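Local coordinates for protein Na Glutathione S-transferase 2 (Necator americanus, PDB 2ON5) that binds glutathione, mainly through its thioredoxin-like domain, and probably conjugates it to electrophilic compounds, as glutathione S-transferases do, at residues Phe133-Met136 and Lys137-Leu140; Glu180-Ala183 and His184-Val188. All blocks are in the same frame, centred on the assembly; numbering follows the deposited sequence.

How the interactions relate
Interactions 1 and 2 are two-turn pieces of two neighbouring helices, 117-143 and 179-189, in the all-helical C-terminal domain. Their centres lie about 12 Å apart. Both rest on the same i to i+4 backbone bonds, but their side chains serve different places. In 133-140 one face is aromatic and meets the second subunit. In 180-188 no other chain of the assembly is touched. There a buried histidine lies on one face and a lysine and a glutamate on an exposed one. The two meet where I181 packs on F133 and M136, with its CD1 3.8 Å from CB of M136. Nearer the surface, K137 NZ and E180 OE2 make only a long, weak ion pair.

Interaction 1: Phe133-Met136 and Lys137-Leu140; sequences FGFM and KKFL
F135 and K138 lie side by side on helix 117-143 and point the same way. CD of K138 comes to the edge of the F135 ring, near its plane, 4.0 Å from CD2. The K138 chain bends at chi3 (35°), and its NZ hydrogen-bonds to P47 O of the second subunit. The F139 ring holds CD1 3.3 Å from O of F135, and this oxygen lies in the ring plane, at the edge. The same oxygen accepts the F139 N-H at 3.2 Å. This is the i to i+4 pattern of an alpha helix in the C-terminal domain of the glutathione S-transferase fold. The F139 ring also meets F48 of the second subunit, nearly parallel to it, so this face belongs to the dimer interface. The tight side is that of M136 and L140. M136 is buried and bends at chi2 and chi3 among V91, L148 and L160. L140 N binds M136 O at 3.0 Å, and CG of L140 comes within 3.4 Å of that oxygen. G134 and K137 are partly exposed. There the bond from K138 N to G134 O is weak, at 3.3 Å, though K137 N holds F133 O at 2.9 Å. The extended K137 chain leads away from F133-M136 toward E180.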
ATOM      1  N   PHE A 133       1.165   4.907  16.840  1.00 19.33           N
ATOM      2  CA  PHE A 133       1.460   6.283  17.265  1.00 19.28           C
ATOM      3  C   PHE A 133       2.894   6.382  17.792  1.00 19.74           C
ATOM      4  O   PHE A 133       3.505   7.452  17.782  1.00 19.87           O
ATOM      5  CB  PHE A 133       0.483   6.745  18.350  1.00 18.36           C
ATOM      6  CG  PHE A 133      -0.933   7.039  17.860  1.00 17.34           C
ATOM      7  CD1 PHE A 133      -1.346   6.724  16.565  1.00 17.55           C
ATOM      8  CD2 PHE A 133      -1.847   7.641  18.725  1.00 16.24           C
ATOM      9  CE1 PHE A 133      -2.648   6.998  16.177  1.00 19.16           C
ATOM     10  CE2 PHE A 133      -3.168   7.881  18.356  1.00 16.12           C
ATOM     11  CZ  PHE A 133      -3.559   7.578  17.080  1.00 19.14           C
ATOM     12  N   GLY A 134       3.424   5.266  18.284  1.00 19.88           N
ATOM     13  CA  GLY A 134       4.823   5.215  18.742  1.00 20.12           C
ATOM     14  C   GLY A 134       5.788   5.443  17.584  1.00 20.08           C
ATOM     15  O   GLY A 134       6.764   6.176  17.721  1.00 20.40           O
ATOM     16  N   PHE A 135       5.522   4.819  16.437  1.00 19.87           N
ATOM     17  CA  PHE A 135       6.340   5.062  15.246  1.00 19.80           C
ATOM     18  C   PHE A 135       6.161   6.468  14.675  1.00 19.68           C
ATOM     19  O   PHE A 135       7.123   7.072  14.219  1.00 20.68           O
ATOM     20  CB  PHE A 135       6.116   3.990  14.179  1.00 19.07           C
ATOM     21  CG  PHE A 135       6.483   2.595  14.636  1.00 20.63           C
ATOM     22  CD1 PHE A 135       5.548   1.572  14.617  1.00 19.61           C
ATOM     23  CD2 PHE A 135       7.752   2.326  15.120  1.00 20.09           C
ATOM     24  CE1 PHE A 135       5.888   0.266  15.049  1.00 22.21           C
ATOM     25  CE2 PHE A 135       8.097   1.028  15.563  1.00 22.67           C
ATOM     26  CZ  PHE A 135       7.160   0.006  15.523  1.00 18.74           C
ATOM     27  N   MET A 136       4.935   6.976  14.700  1.00 19.87           N
ATOM     28  CA  MET A 136       4.628   8.330  14.208  1.00 20.52           C
ATOM     29  C   MET A 136       5.339   9.406  15.038  1.00 20.90           C
ATOM     30  O   MET A 136       5.841  10.390  14.494  1.00 20.47           O
ATOM     31  CB  MET A 136       3.113   8.565  14.180  1.00 20.10           C
ATOM     32  CG  MET A 136       2.350   7.683  13.177  1.00 19.16           C
ATOM     33  SD  MET A 136       3.018   7.656  11.487  1.00 18.46           S
ATOM     34  CE  MET A 136       4.134   6.255  11.505  1.00 17.90           C
ATOM     35  N   LYS A 137       5.366   9.193  16.349  1.00 21.41           N
ATOM     36  CA  LYS A 137       6.129  10.005  17.292  1.00 23.66           C
ATOM     37  C   LYS A 137       7.610  10.074  16.880  1.00 23.55           C
ATOM     38  O   LYS A 137       8.198  11.146  16.854  1.00 23.70           O
ATOM     39  CB  LYS A 137       5.939   9.427  18.710  1.00 23.26           C
ATOM     40  CG  LYS A 137       6.449  10.253  19.872  1.00 26.85           C
ATOM     41  CD  LYS A 137       6.182   9.469  21.187  1.00 25.75           C
ATOM     42  CE  LYS A 137       6.610  10.248  22.399  1.00 31.76           C
ATOM     43  NZ  LYS A 137       6.050   9.562  23.600  1.00 32.65           N
ATOM     44  N   LYS A 138       8.186   8.937  16.502  1.00 23.82           N
ATOM     45  CA  LYS A 138       9.563   8.892  16.027  1.00 24.97           C
ATOM     46  C   LYS A 138       9.801   9.741  14.794  1.00 24.07           C
ATOM     47  O   LYS A 138      10.827  10.411  14.685  1.00 23.70           O
ATOM     48  CB  LYS A 138       9.981   7.461  15.709  1.00 24.81           C
ATOM     49  CG  LYS A 138      10.060   6.564  16.921  1.00 27.48           C
ATOM     50  CD  LYS A 138      10.264   5.075  16.501  1.00 28.86           C
ATOM     51  CE  LYS A 138      11.155   4.912  15.242  1.00 29.60           C
ATOM     52  NZ  LYS A 138      11.686   3.525  15.096  1.00 31.76           N
ATOM     53  N   PHE A 139       8.869   9.674  13.843  1.00 23.34           N
ATOM     54  CA  PHE A 139       8.985  10.458  12.611  1.00 23.04           C
ATOM     55  C   PHE A 139       8.878  11.948  12.884  1.00 23.06           C
ATOM     56  O   PHE A 139       9.654  12.743  12.318  1.00 22.44           O
ATOM     57  CB  PHE A 139       7.997   9.971  11.549  1.00 23.56           C
ATOM     58  CG  PHE A 139       8.540   8.847  10.744  1.00 22.84           C
ATOM     59  CD1 PHE A 139       8.592   7.556  11.275  1.00 23.44           C
ATOM     60  CD2 PHE A 139       9.078   9.074   9.488  1.00 21.50           C
ATOM     61  CE1 PHE A 139       9.150   6.512  10.562  1.00 21.74           C
ATOM     62  CE2 PHE A 139       9.655   8.011   8.747  1.00 22.37           C
ATOM     63  CZ  PHE A 139       9.683   6.738   9.287  1.00 22.83           C
ATOM     64  N   LEU A 140       7.965  12.315  13.782  1.00 22.70           N
ATOM     65  CA  LEU A 140       7.824  13.710  14.233  1.00 24.09           C
ATOM     66  C   LEU A 140       9.095  14.233  14.937  1.00 24.97           C
ATOM     67  O   LEU A 140       9.454  15.404  14.763  1.00 24.83           O
ATOM     68  CB  LEU A 140       6.602  13.873  15.142  1.00 22.69           C
ATOM     69  CG  LEU A 140       5.227  13.691  14.475  1.00 21.83           C
ATOM     70  CD1 LEU A 140       4.096  13.546  15.516  1.00 22.56           C
ATOM     71  CD2 LEU A 140       4.893  14.850  13.500  1.00 18.87           C
TER

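Interaction 2: Glu180-Ala183 and His184-Val188; sequences EIKA and HAEKV
H184 meets E180, one turn back on helix 179-189, through its backbone N-H and its CB. The N-H bonds to E180 O at 2.9 Å, with the nitrogen above the carbonyl plane. CB of H184 lies 3.3 Å from the same oxygen. CG stands opposite the backbone N (chi1 169°), which carries the imidazole away from E180-A183 into the domain. There CG2 of V188 covers one face, 3.6 Å above the ring plane and offset toward the rim. Both ring nitrogens have weak hydrogen bonds: ND1 with G146 O and NE2 with D157 O. A183 is on the exposed side. Its carbonyl takes the K187 N-H at 2.9 Å, and CB of K187 rests 3.4 Å from that oxygen. K182 and E186 are one turn apart and run side by side, both extended. CE of K182 comes 3.9 Å from OE1 of E186. NZ stays 5.0 Å from that oxygen, so the charged atoms do not touch. Backbone N of E186 bonds to O of K182 at 3.1 Å. On this outer face, opposite charges may attract only loosely. On the inner one, two weak bonds to carbonyl oxygens may restrain the buried ring. With an acceptor at each nitrogen, they could favour a doubly protonated imidazole.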
ATOM      1  N   GLU A 180       1.596  14.612  21.098  1.00 21.95           N
ATOM      2  CA  GLU A 180       2.210  14.921  19.784  1.00 21.78           C
ATOM      3  C   GLU A 180       1.285  14.623  18.606  1.00 20.28           C
ATOM      4  O   GLU A 180       1.316  15.311  17.568  1.00 19.26           O
ATOM      5  CB  GLU A 180       3.483  14.080  19.578  1.00 21.99           C
ATOM      6  CG  GLU A 180       4.586  14.330  20.610  1.00 26.69           C
ATOM      7  CD  GLU A 180       4.528  13.358  21.771  1.00 29.90           C
ATOM      8  OE1 GLU A 180       3.521  12.616  21.884  1.00 27.30           O
ATOM      9  OE2 GLU A 180       5.497  13.362  22.572  1.00 33.85           O
ATOM     10  N   ILE A 181       0.522  13.545  18.744  1.00 19.41           N
ATOM     11  CA  ILE A 181      -0.391  13.112  17.678  1.00 18.77           C
ATOM     12  C   ILE A 181      -1.609  14.018  17.658  1.00 19.55           C
ATOM     13  O   ILE A 181      -2.062  14.407  16.590  1.00 18.44           O
ATOM     14  CB  ILE A 181      -0.766  11.586  17.811  1.00 19.33           C
ATOM     15  CG1 ILE A 181       0.500  10.720  17.972  1.00 17.75           C
ATOM     16  CG2 ILE A 181      -1.615  11.138  16.617  1.00 18.19           C
ATOM     17  CD1 ILE A 181       1.466  10.786  16.757  1.00 16.62           C
ATOM     18  N   LYS A 182      -2.114  14.386  18.843  1.00 18.69           N
ATOM     19  CA  LYS A 182      -3.123  15.452  18.915  1.00 19.12           C
ATOM     20  C   LYS A 182      -2.640  16.784  18.335  1.00 18.70           C
ATOM     21  O   LYS A 182      -3.381  17.436  17.576  1.00 18.85           O
ATOM     22  CB  LYS A 182      -3.639  15.644  20.341  1.00 18.19           C
ATOM     23  CG  LYS A 182      -4.954  16.413  20.406  1.00 20.02           C
ATOM     24  CD  LYS A 182      -5.541  16.365  21.810  1.00 22.46           C
ATOM     25  CE  LYS A 182      -6.904  17.041  21.841  1.00 24.67           C
ATOM     26  NZ  LYS A 182      -7.533  16.965  23.220  1.00 24.72           N
ATOM     27  N   ALA A 183      -1.421  17.192  18.695  1.00 18.67           N
ATOM     28  CA  ALA A 183      -0.852  18.432  18.184  1.00 18.84           C
ATOM     29  C   ALA A 183      -0.797  18.387  16.652  1.00 18.35           C
ATOM     30  O   ALA A 183      -1.124  19.352  15.979  1.00 16.58           O
ATOM     31  CB  ALA A 183       0.565  18.665  18.758  1.00 18.71           C
ATOM     32  N   HIS A 184      -0.391  17.236  16.125  1.00 17.83           N
ATOM     33  CA  HIS A 184      -0.310  17.027  14.682  1.00 17.77           C
ATOM     34  C   HIS A 184      -1.662  17.176  13.996  1.00 17.77           C
ATOM     35  O   HIS A 184      -1.780  17.898  12.994  1.00 16.95           O
ATOM     36  CB  HIS A 184       0.324  15.659  14.388  1.00 17.76           C
ATOM     37  CG  HIS A 184       0.214  15.251  12.954  1.00 18.16           C
ATOM     38  ND1 HIS A 184       1.162  15.594  12.014  1.00 18.59           N
ATOM     39  CD2 HIS A 184      -0.756  14.566  12.290  1.00 15.56           C
ATOM     40  CE1 HIS A 184       0.803  15.099  10.837  1.00 14.20           C
ATOM     41  NE2 HIS A 184      -0.347  14.467  10.979  1.00 17.88           N
ATOM     42  N   ALA A 185      -2.696  16.529  14.538  1.00 17.43           N
ATOM     43  CA  ALA A 185      -4.031  16.641  13.930  1.00 17.70           C
ATOM     44  C   ALA A 185      -4.474  18.095  13.896  1.00 17.74           C
ATOM     45  O   ALA A 185      -5.018  18.556  12.881  1.00 17.07           O
ATOM     46  CB  ALA A 185      -5.062  15.781  14.671  1.00 16.78           C
ATOM     47  N   GLU A 186      -4.204  18.837  14.971  1.00 18.05           N
ATOM     48  CA  GLU A 186      -4.719  20.207  15.059  1.00 18.82           C
ATOM     49  C   GLU A 186      -3.912  21.178  14.196  1.00 18.50           C
ATOM     50  O   GLU A 186      -4.485  22.108  13.651  1.00 17.97           O
ATOM     51  CB  GLU A 186      -4.859  20.698  16.502  1.00 18.61           C
ATOM     52  CG  GLU A 186      -5.961  19.936  17.262  1.00 19.03           C
ATOM     53  CD  GLU A 186      -6.203  20.483  18.674  1.00 21.18           C
ATOM     54  OE1 GLU A 186      -7.183  20.043  19.296  1.00 22.67           O
ATOM     55  OE2 GLU A 186      -5.426  21.339  19.148  1.00 21.55           O
ATOM     56  N   LYS A 187      -2.609  20.926  14.062  1.00 19.03           N
ATOM     57  CA  LYS A 187      -1.764  21.678  13.108  1.00 19.12           C
ATOM     58  C   LYS A 187      -2.245  21.522  11.656  1.00 19.72           C
ATOM     59  O   LYS A 187      -2.520  22.516  10.967  1.00 20.74           O
ATOM     60  CB  LYS A 187      -0.290  21.281  13.253  1.00 19.24           C
ATOM     61  CG  LYS A 187       0.671  22.048  12.301  1.00 17.07           C
ATOM     62  CD  LYS A 187       2.113  21.588  12.479  1.00 19.77           C
ATOM     63  CE  LYS A 187       3.076  22.442  11.657  1.00 20.18           C
ATOM     64  NZ  LYS A 187       3.222  23.746  12.318  1.00 21.13           N
ATOM     65  N   VAL A 188      -2.378  20.272  11.211  1.00 19.71           N
ATOM     66  CA  VAL A 188      -2.838  19.940   9.848  1.00 18.60           C
ATOM     67  C   VAL A 188      -4.201  20.540   9.544  1.00 18.63           C
ATOM     68  O   VAL A 188      -4.372  21.216   8.533  1.00 18.90           O
ATOM     69  CB  VAL A 188      -2.817  18.390   9.623  1.00 18.85           C
ATOM     70  CG1 VAL A 188      -3.457  17.968   8.258  1.00 18.63           C
ATOM     71  CG2 VAL A 188      -1.347  17.854   9.738  1.00 18.98           C
TER